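Local coordinates for protein glutamyl-tRNA(Gln) amidotransferase subunit B, mitochondrial (Saccharomyces cerevisiae, PDB 4N0H) that forms the B subunit of a mitochondrial three-chain amidotransferase assembly and carries a catalytic domain of the GatB/GatE family, at residues C16-H21 / M210-N215; I133-L138 / I170-K175; K27-S32 / R164-L169; Y102-H107 / I140-G145. All coordinates share one frame; numbering follows the deposited sequence.

Contact 1: C16-H21 / M210-N215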
loop_
_atom_site.group_PDB
_atom_site.type_symbol
_atom_site.label_atom_id
_atom_site.label_comp_id
_atom_site.label_asym_id
_atom_site.label_seq_id
_atom_site.Cartn_x
_atom_site.Cartn_y
_atom_site.Cartn_z
ATOM N N CYS B 16 36.894 12.389 -6.250
ATOM C CA CYS B 16 35.958 11.733 -7.156
ATOM C C CYS B 16 35.336 10.456 -6.584
ATOM O O CYS B 16 36.002 9.668 -5.913
ATOM C CB CYS B 16 36.645 11.437 -8.491
ATOM S SG CYS B 16 35.661 10.468 -9.646
ATOM N N GLY B 17 34.051 10.263 -6.858
ATOM C CA GLY B 17 33.344 9.073 -6.425
ATOM C C GLY B 17 32.528 8.486 -7.559
ATOM O O GLY B 17 32.194 9.183 -8.516
ATOM N N LEU B 18 32.206 7.202 -7.456
ATOM C CA LEU B 18 31.448 6.525 -8.503
ATOM C C LEU B 18 30.135 5.957 -7.978
ATOM O O LEU B 18 30.053 5.510 -6.833
ATOM C CB LEU B 18 32.281 5.399 -9.125
ATOM C CG LEU B 18 33.584 5.796 -9.815
ATOM C CD1 LEU B 18 34.351 4.559 -10.249
ATOM C CD2 LEU B 18 33.300 6.694 -11.008
ATOM N N GLU B 19 29.113 5.984 -8.829
ATOM C CA GLU B 19 27.858 5.299 -8.550
ATOM C C GLU B 19 27.609 4.295 -9.664
ATOM O O GLU B 19 27.359 4.675 -10.811
ATOM C CB GLU B 19 26.708 6.297 -8.458
ATOM C CG GLU B 19 26.871 7.303 -7.334
ATOM C CD GLU B 19 25.834 8.405 -7.382
ATOM O OE1 GLU B 19 24.899 8.313 -8.209
ATOM O OE2 GLU B 19 25.957 9.365 -6.591
ATOM N N ILE B 20 27.699 3.012 -9.329
ATOM C CA ILE B 20 27.641 1.959 -10.335
ATOM C C ILE B 20 26.403 1.080 -10.214
ATOM O O ILE B 20 26.219 0.371 -9.224
ATOM C CB ILE B 20 28.897 1.069 -10.303
ATOM C CG1 ILE B 20 30.158 1.919 -10.473
ATOM C CG2 ILE B 20 28.817 0.012 -11.392
ATOM C CD1 ILE B 20 31.449 1.119 -10.462
ATOM N N HIS B 21 25.557 1.129 -11.237
ATOM C CA HIS B 21 24.382 0.279 -11.290
ATOM C C HIS B 21 24.712 -0.973 -12.076
ATOM O O HIS B 21 25.311 -0.909 -13.149
ATOM C CB HIS B 21 23.201 1.016 -11.920
ATOM C CG HIS B 21 22.665 2.124 -11.071
ATOM N ND1 HIS B 21 23.305 3.336 -10.936
ATOM C CD2 HIS B 21 21.551 2.199 -10.305
ATOM C CE1 HIS B 21 22.608 4.113 -10.127
ATOM N NE2 HIS B 21 21.540 3.446 -9.729
ATOM N N MET B 210 25.995 -2.879 -16.858
ATOM C CA MET B 210 26.657 -2.051 -15.860
ATOM C C MET B 210 26.628 -0.599 -16.328
ATOM O O MET B 210 26.854 -0.313 -17.504
ATOM C CB MET B 210 28.094 -2.524 -15.633
ATOM C CG MET B 210 28.906 -1.671 -14.675
ATOM S SD MET B 210 30.496 -2.438 -14.284
ATOM C CE MET B 210 31.390 -1.060 -13.576
ATOM N N ARG B 211 26.322 0.312 -15.411
ATOM C CA ARG B 211 26.222 1.730 -15.739
ATOM C C ARG B 211 26.957 2.533 -14.675
ATOM O O ARG B 211 26.765 2.314 -13.477
ATOM C CB ARG B 211 24.757 2.167 -15.806
ATOM C CG ARG B 211 23.885 1.289 -16.692
ATOM C CD ARG B 211 22.417 1.368 -16.297
ATOM N NE ARG B 211 21.661 0.226 -16.806
ATOM C CZ ARG B 211 20.447 -0.118 -16.385
ATOM N NH1 ARG B 211 19.847 0.594 -15.441
ATOM N NH2 ARG B 211 19.837 -1.178 -16.901
ATOM N N VAL B 212 27.798 3.465 -15.113
ATOM C CA VAL B 212 28.632 4.223 -14.189
ATOM C C VAL B 212 28.342 5.724 -14.212
ATOM O O VAL B 212 28.561 6.390 -15.221
ATOM C CB VAL B 212 30.125 4.006 -14.492
ATOM C CG1 VAL B 212 30.986 4.782 -13.507
ATOM C CG2 VAL B 212 30.461 2.527 -14.465
ATOM N N ASP B 213 27.843 6.244 -13.096
ATOM C CA ASP B 213 27.748 7.686 -12.900
ATOM C C ASP B 213 28.949 8.150 -12.085
ATOM O O ASP B 213 29.530 7.374 -11.328
ATOM C CB ASP B 213 26.460 8.058 -12.164
ATOM C CG ASP B 213 25.213 7.738 -12.964
ATOM O OD1 ASP B 213 25.287 7.717 -14.213
ATOM O OD2 ASP B 213 24.155 7.511 -12.334
ATOM N N VAL B 214 29.316 9.418 -12.237
ATOM C CA VAL B 214 30.450 9.982 -11.512
ATOM C C VAL B 214 30.012 11.214 -10.736
ATOM O O VAL B 214 29.175 11.983 -11.204
ATOM C CB VAL B 214 31.587 10.391 -12.481
ATOM C CG1 VAL B 214 32.781 10.961 -11.719
ATOM C CG2 VAL B 214 32.019 9.211 -13.327
ATOM N N ASN B 215 30.559 11.386 -9.538
ATOM C CA ASN B 215 30.458 12.656 -8.832
ATOM C C ASN B 215 31.854 13.139 -8.452
ATOM O O ASN B 215 32.689 12.352 -8.007
ATOM C CB ASN B 215 29.562 12.542 -7.596
ATOM C CG ASN B 215 30.024 11.465 -6.637
ATOM O OD1 ASN B 215 29.499 10.352 -6.637
ATOM N ND2 ASN B 215 31.014 11.790 -5.813
#
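The backbone N-H of Gly-17 reaches Asn-215 O at 2.7 Å, an almost straight bond (169° at the hydrogen) and the shortest of six. The other five, between Gly-17 and Asn-215, Glu-19 and Asp-213, and His-21 and Arg-211, give the reciprocal pairing of two antiparallel strands whose axes run at 155°. The side chain of Asn-215 adds to the first pair: with CG between its backbone N and carbonyl carbon (chi1 56°), the amide folds back onto Gly-17, ND2 lying 3.6 Å from Gly-17 CA, where no side chain is in the way.

Leu-18, Ile-20, Val-212 and Val-214 share one face. Leu-18 CD2 lies alongside Val-214 CG2 at 3.7 Å. From the ends of the paired segments, Cys-16 SG meets Val-214 CG1 at 3.6 Å and Met-210 CE comes within 3.5 Å of Ile-20 CG2. Leu-18, Ile-20 and Met-210 touch helix 181-197, the two valines helix 232-248, and Cys-16 Phe-178.

On the other face Glu-19 OE1 and Asp-213 OD2, 4.3 Å apart, are like charges without a bond, and Arg-211 turns to Asp-143. The chemistry implies a two-faced sheet, apolar under the helices, polar and partly exposed on the face of Glu-19, His-21, Arg-211, Asp-213 and Asn-215.

Contact 2: I133-L138 / I170-K175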
loop_
_atom_site.group_PDB
_atom_site.type_symbol
_atom_site.label_atom_id
_atom_site.label_comp_id
_atom_site.label_asym_id
_atom_site.label_seq_id
_atom_site.Cartn_x
_atom_site.Cartn_y
_atom_site.Cartn_z
ATOM N N ILE B 133 39.856 1.860 -2.128
ATOM C CA ILE B 133 38.673 2.650 -2.441
ATOM C C ILE B 133 37.528 2.197 -1.545
ATOM O O ILE B 133 37.009 1.095 -1.709
ATOM C CB ILE B 133 38.246 2.468 -3.911
ATOM C CG1 ILE B 133 39.415 2.762 -4.856
ATOM C CG2 ILE B 133 37.056 3.355 -4.231
ATOM C CD1 ILE B 133 39.855 4.208 -4.855
ATOM N N GLY B 134 37.138 3.045 -0.598
ATOM C CA GLY B 134 36.068 2.712 0.324
ATOM C C GLY B 134 34.695 2.697 -0.322
ATOM O O GLY B 134 34.413 3.478 -1.233
ATOM N N ILE B 135 33.836 1.801 0.152
ATOM C CA ILE B 135 32.459 1.726 -0.321
ATOM C C ILE B 135 31.525 2.375 0.696
ATOM O O ILE B 135 31.593 2.077 1.887
ATOM C CB ILE B 135 32.018 0.265 -0.540
ATOM C CG1 ILE B 135 33.027 -0.476 -1.425
ATOM C CG2 ILE B 135 30.618 0.206 -1.140
ATOM C CD1 ILE B 135 33.197 0.124 -2.806
ATOM N N LEU B 136 30.664 3.272 0.229
ATOM C CA LEU B 136 29.693 3.918 1.102
ATOM C C LEU B 136 28.593 2.920 1.439
ATOM O O LEU B 136 28.364 2.593 2.606
ATOM C CB LEU B 136 29.082 5.141 0.409
ATOM C CG LEU B 136 28.533 6.322 1.222
ATOM C CD1 LEU B 136 27.745 7.252 0.310
ATOM C CD2 LEU B 136 27.678 5.897 2.404
ATOM N N GLN B 137 27.909 2.439 0.406
ATOM C CA GLN B 137 26.785 1.538 0.601
ATOM C C GLN B 137 26.452 0.723 -0.644
ATOM O O GLN B 137 26.977 0.962 -1.734
ATOM C CB GLN B 137 25.551 2.325 1.042
ATOM C CG GLN B 137 25.063 3.318 0.007
ATOM C CD GLN B 137 24.009 4.250 0.560
ATOM O OE1 GLN B 137 22.975 4.471 -0.063
ATOM N NE2 GLN B 137 24.269 4.807 1.740
ATOM N N LEU B 138 25.545 -0.228 -0.456
ATOM C CA LEU B 138 25.182 -1.199 -1.468
ATOM C C LEU B 138 23.660 -1.323 -1.410
ATOM O O LEU B 138 23.111 -1.611 -0.350
ATOM C CB LEU B 138 25.850 -2.522 -1.102
ATOM C CG LEU B 138 26.099 -3.649 -2.091
ATOM C CD1 LEU B 138 27.344 -4.408 -1.651
ATOM C CD2 LEU B 138 24.901 -4.576 -2.143
ATOM N N ILE B 170 21.833 -3.895 -8.530
ATOM C CA ILE B 170 22.515 -3.468 -7.317
ATOM C C ILE B 170 23.248 -2.165 -7.605
ATOM O O ILE B 170 24.002 -2.065 -8.573
ATOM C CB ILE B 170 23.504 -4.518 -6.792
ATOM C CG1 ILE B 170 22.751 -5.721 -6.228
ATOM C CG2 ILE B 170 24.385 -3.919 -5.712
ATOM C CD1 ILE B 170 23.649 -6.713 -5.507
ATOM N N GLU B 171 22.999 -1.154 -6.781
ATOM C CA GLU B 171 23.731 0.095 -6.898
ATOM C C GLU B 171 24.839 0.119 -5.861
ATOM O O GLU B 171 24.589 -0.051 -4.668
ATOM C CB GLU B 171 22.816 1.305 -6.708
ATOM C CG GLU B 171 23.559 2.633 -6.788
ATOM C CD GLU B 171 22.684 3.833 -6.463
ATOM O OE1 GLU B 171 23.240 4.923 -6.213
ATOM O OE2 GLU B 171 21.443 3.692 -6.464
ATOM N N LEU B 172 26.066 0.327 -6.326
ATOM C CA LEU B 172 27.209 0.457 -5.436
ATOM C C LEU B 172 27.695 1.898 -5.436
ATOM O O LEU B 172 27.986 2.464 -6.488
ATOM C CB LEU B 172 28.331 -0.494 -5.865
ATOM C CG LEU B 172 29.641 -0.459 -5.074
ATOM C CD1 LEU B 172 30.174 -1.860 -4.878
ATOM C CD2 LEU B 172 30.678 0.410 -5.773
ATOM N N VAL B 173 27.769 2.497 -4.254
ATOM C CA VAL B 173 28.278 3.855 -4.134
ATOM C C VAL B 173 29.603 3.860 -3.370
ATOM O O VAL B 173 29.677 3.400 -2.225
ATOM C CB VAL B 173 27.270 4.773 -3.426
ATOM C CG1 VAL B 173 27.736 6.223 -3.490
ATOM C CG2 VAL B 173 25.897 4.628 -4.054
ATOM N N THR B 174 30.651 4.366 -4.010
ATOM C CA THR B 174 31.948 4.477 -3.358
ATOM C C THR B 174 32.036 5.795 -2.601
ATOM O O THR B 174 31.257 6.714 -2.843
ATOM C CB THR B 174 33.107 4.436 -4.373
ATOM O OG1 THR B 174 33.202 5.699 -5.042
ATOM C CG2 THR B 174 32.892 3.337 -5.397
ATOM N N LYS B 175 32.987 5.879 -1.679
ATOM C CA LYS B 175 33.334 7.149 -1.064
ATOM C C LYS B 175 34.146 7.942 -2.085
ATOM O O LYS B 175 34.662 7.365 -3.042
ATOM C CB LYS B 175 34.128 6.907 0.221
ATOM C CG LYS B 175 33.256 6.444 1.379
ATOM C CD LYS B 175 33.911 5.336 2.182
ATOM C CE LYS B 175 32.960 4.796 3.242
ATOM N NZ LYS B 175 33.519 3.606 3.945
#
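The carbonyl group of Val-173 receives Leu-136 N in its own plane at 2.6 Å, and Gln-137 N also reaches this oxygen, weakly, at 3.3 Å. At the carbonyl of Gly-134, by contrast, Lys-175 N stands 39° out of the plane. Over the same Gly-134 peptide passes the bent aliphatic chain of Lys-175, with CD 3.7 Å from Gly-134 C; its NZ ends in a weak bond to Ile-135 O.

Two successive residues, Leu-136 and Gln-137, therefore oppose Val-173 alone, which defines a classic beta bulge, and the register shifts by one between Ile-135 and Gln-137. Beyond it, the straight bond from Val-173 N to Gln-137 O (176°) resumes regular antiparallel pairing.

Leu-136 CD1 lies beside Val-173 CG1 at 3.9 Å, both side chains pointing the same way. Ile-135 instead crosses Leu-172 at about a right angle, its CD1 3.9 Å from Leu-172 CD2. At the far end Leu-138 CD2 touches Ile-170 CG2 at 3.7 Å.

Strand 102-120 flanks 133-138 on its other edge and strand 14-23 flanks 170-174. Helix 65-78 packs on Leu-138 and Leu-172, while helix 181-197 reaches Ile-133, Leu-172 and Thr-174.

Contact 3: K27-S32 / R164-L169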
loop_
_atom_site.group_PDB
_atom_site.type_symbol
_atom_site.label_atom_id
_atom_site.label_comp_id
_atom_site.label_asym_id
_atom_site.label_seq_id
_atom_site.Cartn_x
_atom_site.Cartn_y
_atom_site.Cartn_z
ATOM N N LYS B 27 17.707 -15.644 -12.497
ATOM C CA LYS B 27 16.863 -16.244 -13.521
ATOM C C LYS B 27 15.611 -15.402 -13.773
ATOM O O LYS B 27 15.215 -15.181 -14.920
ATOM C CB LYS B 27 16.469 -17.668 -13.129
ATOM C CG LYS B 27 15.666 -18.400 -14.192
ATOM C CD LYS B 27 15.385 -19.830 -13.767
ATOM C CE LYS B 27 14.728 -19.875 -12.396
ATOM N NZ LYS B 27 14.533 -21.273 -11.913
ATOM N N ASN B 28 15.001 -14.928 -12.695
ATOM C CA ASN B 28 13.775 -14.149 -12.793
ATOM C C ASN B 28 13.948 -12.752 -12.211
ATOM O O ASN B 28 15.022 -12.418 -11.719
ATOM C CB ASN B 28 12.620 -14.904 -12.131
ATOM C CG ASN B 28 12.355 -16.240 -12.803
ATOM O OD1 ASN B 28 12.524 -16.377 -14.019
ATOM N ND2 ASN B 28 11.956 -17.235 -12.019
ATOM N N LYS B 29 12.898 -11.939 -12.282
ATOM C CA LYS B 29 12.991 -10.530 -11.916
ATOM C C LYS B 29 12.953 -10.297 -10.408
ATOM O O LYS B 29 12.898 -11.242 -9.633
ATOM C CB LYS B 29 11.895 -9.727 -12.602
ATOM C CG LYS B 29 12.014 -9.693 -14.119
ATOM C CD LYS B 29 11.027 -8.678 -14.680
ATOM C CE LYS B 29 10.939 -8.738 -16.190
ATOM N NZ LYS B 29 10.025 -7.662 -16.673
ATOM N N LEU B 30 12.981 -9.030 -10.009
ATOM C CA LEU B 30 13.153 -8.658 -8.600
ATOM C C LEU B 30 11.903 -8.859 -7.723
ATOM O O LEU B 30 11.969 -9.500 -6.671
ATOM C CB LEU B 30 13.646 -7.210 -8.494
ATOM C CG LEU B 30 13.991 -6.720 -7.088
ATOM C CD1 LEU B 30 14.989 -7.670 -6.434
ATOM C CD2 LEU B 30 14.555 -5.303 -7.122
ATOM N N PHE B 31 10.772 -8.311 -8.149
ATOM C CA PHE B 31 9.542 -8.424 -7.361
ATOM C C PHE B 31 8.451 -9.228 -8.072
ATOM O O PHE B 31 7.277 -9.152 -7.723
ATOM C CB PHE B 31 9.034 -7.033 -6.965
ATOM C CG PHE B 31 9.939 -6.325 -6.003
ATOM C CD1 PHE B 31 10.025 -6.744 -4.683
ATOM C CD2 PHE B 31 10.731 -5.268 -6.420
ATOM C CE1 PHE B 31 10.868 -6.105 -3.791
ATOM C CE2 PHE B 31 11.576 -4.625 -5.532
ATOM C CZ PHE B 31 11.651 -5.048 -4.219
ATOM N N SER B 32 8.857 -9.985 -9.083
ATOM C CA SER B 32 7.964 -10.873 -9.811
ATOM C C SER B 32 8.807 -12.025 -10.336
ATOM O O SER B 32 10.010 -11.868 -10.547
ATOM C CB SER B 32 7.313 -10.135 -10.981
ATOM O OG SER B 32 6.569 -11.024 -11.798
ATOM N N ARG B 164 12.328 -5.005 -19.490
ATOM C CA ARG B 164 13.422 -4.707 -18.572
ATOM C C ARG B 164 12.922 -4.129 -17.244
ATOM O O ARG B 164 13.673 -4.039 -16.278
ATOM C CB ARG B 164 14.425 -3.752 -19.222
ATOM C CG ARG B 164 15.752 -3.643 -18.483
ATOM C CD ARG B 164 16.618 -2.529 -19.051
ATOM N NE ARG B 164 16.118 -1.205 -18.686
ATOM C CZ ARG B 164 16.613 -0.067 -19.162
ATOM N NH1 ARG B 164 16.105 1.096 -18.776
ATOM N NH2 ARG B 164 17.621 -0.093 -20.028
ATOM N N SER B 165 11.654 -3.736 -17.199
ATOM C CA SER B 165 11.088 -3.212 -15.964
ATOM C C SER B 165 11.084 -4.318 -14.922
ATOM O O SER B 165 10.739 -5.456 -15.234
ATOM C CB SER B 165 9.671 -2.696 -16.192
ATOM O OG SER B 165 9.212 -1.983 -15.056
ATOM N N ASN B 166 11.505 -3.979 -13.704
ATOM C CA ASN B 166 11.512 -4.907 -12.573
ATOM C C ASN B 166 12.685 -5.904 -12.589
ATOM O O ASN B 166 12.746 -6.823 -11.776
ATOM C CB ASN B 166 10.152 -5.612 -12.448
ATOM C CG ASN B 166 9.985 -6.337 -11.137
ATOM O OD1 ASN B 166 10.472 -5.891 -10.100
ATOM N ND2 ASN B 166 9.298 -7.467 -11.179
ATOM N N VAL B 167 13.624 -5.707 -13.512
ATOM C CA VAL B 167 14.889 -6.445 -13.495
ATOM C C VAL B 167 15.695 -6.001 -12.264
ATOM O O VAL B 167 15.716 -4.816 -11.940
ATOM C CB VAL B 167 15.688 -6.194 -14.799
ATOM C CG1 VAL B 167 17.169 -6.578 -14.655
ATOM C CG2 VAL B 167 15.035 -6.932 -15.975
ATOM N N PRO B 168 16.345 -6.948 -11.563
ATOM C CA PRO B 168 17.068 -6.558 -10.347
ATOM C C PRO B 168 18.369 -5.819 -10.644
ATOM O O PRO B 168 19.113 -6.205 -11.544
ATOM C CB PRO B 168 17.391 -7.899 -9.665
ATOM C CG PRO B 168 16.679 -8.953 -10.454
ATOM C CD PRO B 168 16.436 -8.395 -11.817
ATOM N N LEU B 169 18.624 -4.760 -9.883
ATOM C CA LEU B 169 19.876 -4.021 -9.952
ATOM C C LEU B 169 20.509 -3.983 -8.570
ATOM O O LEU B 169 19.809 -4.037 -7.556
ATOM C CB LEU B 169 19.631 -2.575 -10.401
ATOM C CG LEU B 169 18.923 -2.312 -11.730
ATOM C CD1 LEU B 169 18.642 -0.823 -11.908
ATOM C CD2 LEU B 169 19.780 -2.822 -12.854
#
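Asn-166, with a positive phi of 78°, is the third residue of a type II beta turn from Arg-164 to Val-167, and the turn presents its carbonyls to the irregular segment 27-32. One of them, Asn-166 O, takes the N-H of Leu-30 at 2.8 Å, nearly head-on to the carbonyl.

The side chain of Asn-166 extends the same pairing by one residue. Its CG lies anti to the backbone N (chi1 -167°), which carries the amide past Leu-30 to Phe-31, whose N-H reaches OD1 of Asn-166 at 3.1 Å. This approach is from the side of the carbonyl and tilted out of its plane. Gln-142 NE2 holds the same oxygen from the neighbouring strand, while Asp-53 accepts a bond from Asn-166 ND2, so both ends of the buried amide are engaged and its rotation is fixed. The amide is nearly parallel to the Phe-31 ring, the planes 10° apart, and OD1 of Asn-166 sits at the ring edge, near its plane and 3.7 Å from Phe-31 CD2.

Lys-29 stretches its extended chain along the turn and gives NZ to Ser-165 O at 2.7 Å. That ammonium also bonds Asn-163 O and His-48 O and forms a salt bridge with Asp-53. Leu-30 and Pro-168 slide past each other in opposite directions, CB of each 4.0 Å from the other's.

The third position of a type II turn is usually held by glycine, and next most readily by asparagine, as here; the turn leads into strand 168-174 and ties the long loop after strand 14-23 to the sheet.

Contact 4: Y102-H107 / I140-G145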
loop_
_atom_site.group_PDB
_atom_site.type_symbol
_atom_site.label_atom_id
_atom_site.label_comp_id
_atom_site.label_asym_id
_atom_site.label_seq_id
_atom_site.Cartn_x
_atom_site.Cartn_y
_atom_site.Cartn_z
ATOM N N TYR B 102 6.329 4.749 -9.486
ATOM C CA TYR B 102 7.435 4.836 -8.548
ATOM C C TYR B 102 8.395 3.674 -8.763
ATOM O O TYR B 102 8.038 2.660 -9.368
ATOM C CB TYR B 102 6.944 4.870 -7.094
ATOM C CG TYR B 102 6.094 3.688 -6.660
ATOM C CD1 TYR B 102 6.678 2.487 -6.267
ATOM C CD2 TYR B 102 4.708 3.786 -6.614
ATOM C CE1 TYR B 102 5.903 1.403 -5.857
ATOM C CE2 TYR B 102 3.920 2.714 -6.203
ATOM C CZ TYR B 102 4.523 1.530 -5.821
ATOM O OH TYR B 102 3.744 0.472 -5.420
ATOM N N GLN B 103 9.620 3.845 -8.282
ATOM C CA GLN B 103 10.627 2.797 -8.320
ATOM C C GLN B 103 10.857 2.294 -6.901
ATOM O O GLN B 103 10.922 3.090 -5.966
ATOM C CB GLN B 103 11.937 3.352 -8.885
ATOM C CG GLN B 103 13.100 2.371 -8.836
ATOM C CD GLN B 103 14.452 3.050 -9.008
ATOM O OE1 GLN B 103 15.358 2.501 -9.633
ATOM N NE2 GLN B 103 14.594 4.243 -8.445
ATOM N N LEU B 104 10.959 0.979 -6.737
ATOM C CA LEU B 104 11.348 0.402 -5.455
ATOM C C LEU B 104 12.866 0.362 -5.338
ATOM O O LEU B 104 13.558 -0.139 -6.227
ATOM C CB LEU B 104 10.757 -0.995 -5.282
ATOM C CG LEU B 104 9.261 -1.006 -4.975
ATOM C CD1 LEU B 104 8.683 -2.413 -5.112
ATOM C CD2 LEU B 104 9.020 -0.453 -3.570
ATOM N N THR B 105 13.372 0.910 -4.240
ATOM C CA THR B 105 14.806 1.062 -4.024
ATOM C C THR B 105 15.061 1.162 -2.529
ATOM O O THR B 105 14.157 1.469 -1.766
ATOM C CB THR B 105 15.356 2.327 -4.726
ATOM O OG1 THR B 105 16.771 2.423 -4.511
ATOM C CG2 THR B 105 14.680 3.582 -4.197
ATOM N N GLN B 106 16.289 0.898 -2.107
ATOM C CA GLN B 106 16.611 0.937 -0.686
ATOM C C GLN B 106 17.238 2.264 -0.285
ATOM O O GLN B 106 18.447 2.353 -0.077
ATOM C CB GLN B 106 17.541 -0.215 -0.327
ATOM C CG GLN B 106 17.012 -1.567 -0.744
ATOM C CD GLN B 106 17.811 -2.697 -0.138
ATOM O OE1 GLN B 106 18.983 -2.882 -0.462
ATOM N NE2 GLN B 106 17.185 -3.447 0.766
ATOM N N HIS B 107 16.403 3.291 -0.167
ATOM C CA HIS B 107 16.869 4.641 0.126
ATOM C C HIS B 107 17.294 4.833 1.583
ATOM O O HIS B 107 18.446 5.170 1.859
ATOM C CB HIS B 107 15.790 5.662 -0.253
ATOM C CG HIS B 107 16.171 7.080 0.036
ATOM N ND1 HIS B 107 15.617 7.804 1.070
ATOM C CD2 HIS B 107 17.052 7.910 -0.573
ATOM C CE1 HIS B 107 16.141 9.017 1.087
ATOM N NE2 HIS B 107 17.014 9.106 0.100
ATOM N N ILE B 140 19.808 -2.629 -3.294
ATOM C CA ILE B 140 19.060 -3.391 -4.289
ATOM C C ILE B 140 17.911 -2.525 -4.786
ATOM O O ILE B 140 17.214 -1.899 -3.985
ATOM C CB ILE B 140 18.484 -4.689 -3.692
ATOM C CG1 ILE B 140 19.605 -5.568 -3.133
ATOM C CG2 ILE B 140 17.667 -5.448 -4.735
ATOM C CD1 ILE B 140 19.112 -6.653 -2.189
ATOM N N GLU B 141 17.712 -2.475 -6.100
ATOM C CA GLU B 141 16.605 -1.690 -6.646
ATOM C C GLU B 141 16.090 -2.196 -7.994
ATOM O O GLU B 141 16.756 -2.975 -8.676
ATOM C CB GLU B 141 16.993 -0.213 -6.750
ATOM C CG GLU B 141 18.156 0.064 -7.672
ATOM C CD GLU B 141 18.560 1.525 -7.655
ATOM O OE1 GLU B 141 19.016 2.030 -8.702
ATOM O OE2 GLU B 141 18.419 2.165 -6.590
ATOM N N GLN B 142 14.897 -1.731 -8.363
ATOM C CA GLN B 142 14.253 -2.111 -9.614
ATOM C C GLN B 142 14.828 -1.364 -10.798
ATOM O O GLN B 142 15.074 -0.163 -10.715
ATOM C CB GLN B 142 12.760 -1.774 -9.567
ATOM C CG GLN B 142 11.890 -2.741 -8.823
ATOM C CD GLN B 142 10.428 -2.319 -8.868
ATOM O OE1 GLN B 142 10.105 -1.138 -8.713
ATOM N NE2 GLN B 142 9.540 -3.280 -9.106
ATOM N N ASP B 143 15.002 -2.065 -11.914
ATOM C CA ASP B 143 15.283 -1.393 -13.177
ATOM C C ASP B 143 13.959 -0.915 -13.771
ATOM O O ASP B 143 12.886 -1.416 -13.412
ATOM C CB ASP B 143 15.995 -2.335 -14.156
ATOM C CG ASP B 143 16.864 -1.592 -15.166
ATOM O OD1 ASP B 143 17.647 -2.254 -15.881
ATOM O OD2 ASP B 143 16.779 -0.346 -15.242
ATOM N N THR B 144 14.036 0.057 -14.672
ATOM C CA THR B 144 12.854 0.568 -15.351
ATOM C C THR B 144 12.760 -0.043 -16.741
ATOM O O THR B 144 13.665 -0.760 -17.171
ATOM C CB THR B 144 12.917 2.097 -15.499
ATOM O OG1 THR B 144 14.064 2.447 -16.280
ATOM C CG2 THR B 144 13.018 2.764 -14.137
ATOM N N GLY B 145 11.673 0.249 -17.445
ATOM C CA GLY B 145 11.506 -0.229 -18.808
ATOM C C GLY B 145 12.419 0.506 -19.773
ATOM O O GLY B 145 13.194 1.374 -19.371
HETATM O O HOH W 1 7.602 -0.062 -8.366
#
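Backbone pairing between Leu-104 and Gln-142 is one-sided. Gln-142 N bonds Leu-104 O at 3.0 Å, nearly straight, but the return bond comes from a side chain: Leu-104 N donates to Gln-142 OE1, also at 3.0 Å, and tilted from the amide plane. The remaining main-chain link, Gln-106 N to Ile-140 O, is weak at 3.5 Å.

Side-chain amide oxygens thus accept backbone N-H groups at both ends. Gln-106, extended beyond CG and lying alongside Ile-140, offers OE1 to Ile-140 N at 3.0 Å, a straight bond at 170°.

Between them lies a pair of polar side chains pointing the same way. With OG1 anti to the backbone N (chi1 -179°), the hydroxyl of Thr-105 is carried to Glu-141, where OG1 donates to the anti side of Glu-141 OE2 at 2.7 Å.

One water joins the same network, donating to Tyr-102 O at 2.9 Å and to Gln-142 OE1 at 2.7 Å. That amide oxygen is therefore gripped by both the water and Leu-104 N, while its partner NE2 donates to Asn-166 OD1, which settles how the buried amide is turned. Leu-104 CB packs against the same amide oxygen.

Strands 102-120 and 130-142 are successive antiparallel neighbours with local axes at 160°. Their regular pairing is lost around the close approach of Thr-105 CA to Glu-141 CA (4.2 Å), and glutamine side chains supply bonds on both sides of it.

In the fold
Contacts 1 and 2 are side by side in one mixed sheet, centres 9 Å apart: strand 14-23 pairs with 168-174 through Ile-20 O and Leu-172 N (2.9 Å). Contacts 3 and 4, centres 10 Å apart, lie on the same side of the chain's centre, where Val-167 O meets Asp-143 N at 2.8 Å. Contact 4 is about 16 Å from contact 1 between centres, yet a salt bridge joins Arg-211 NH2 to Asp-143 OD1 at 2.6 Å. His-21 NE2 merely packs 3.3 Å from Glu-171 OE2, which has a like charge, Glu-141 OE2, 3.4 Å away. All four contacts belong to the GatB/GatE catalytic domain; along the chain, contact 1 encloses the other three.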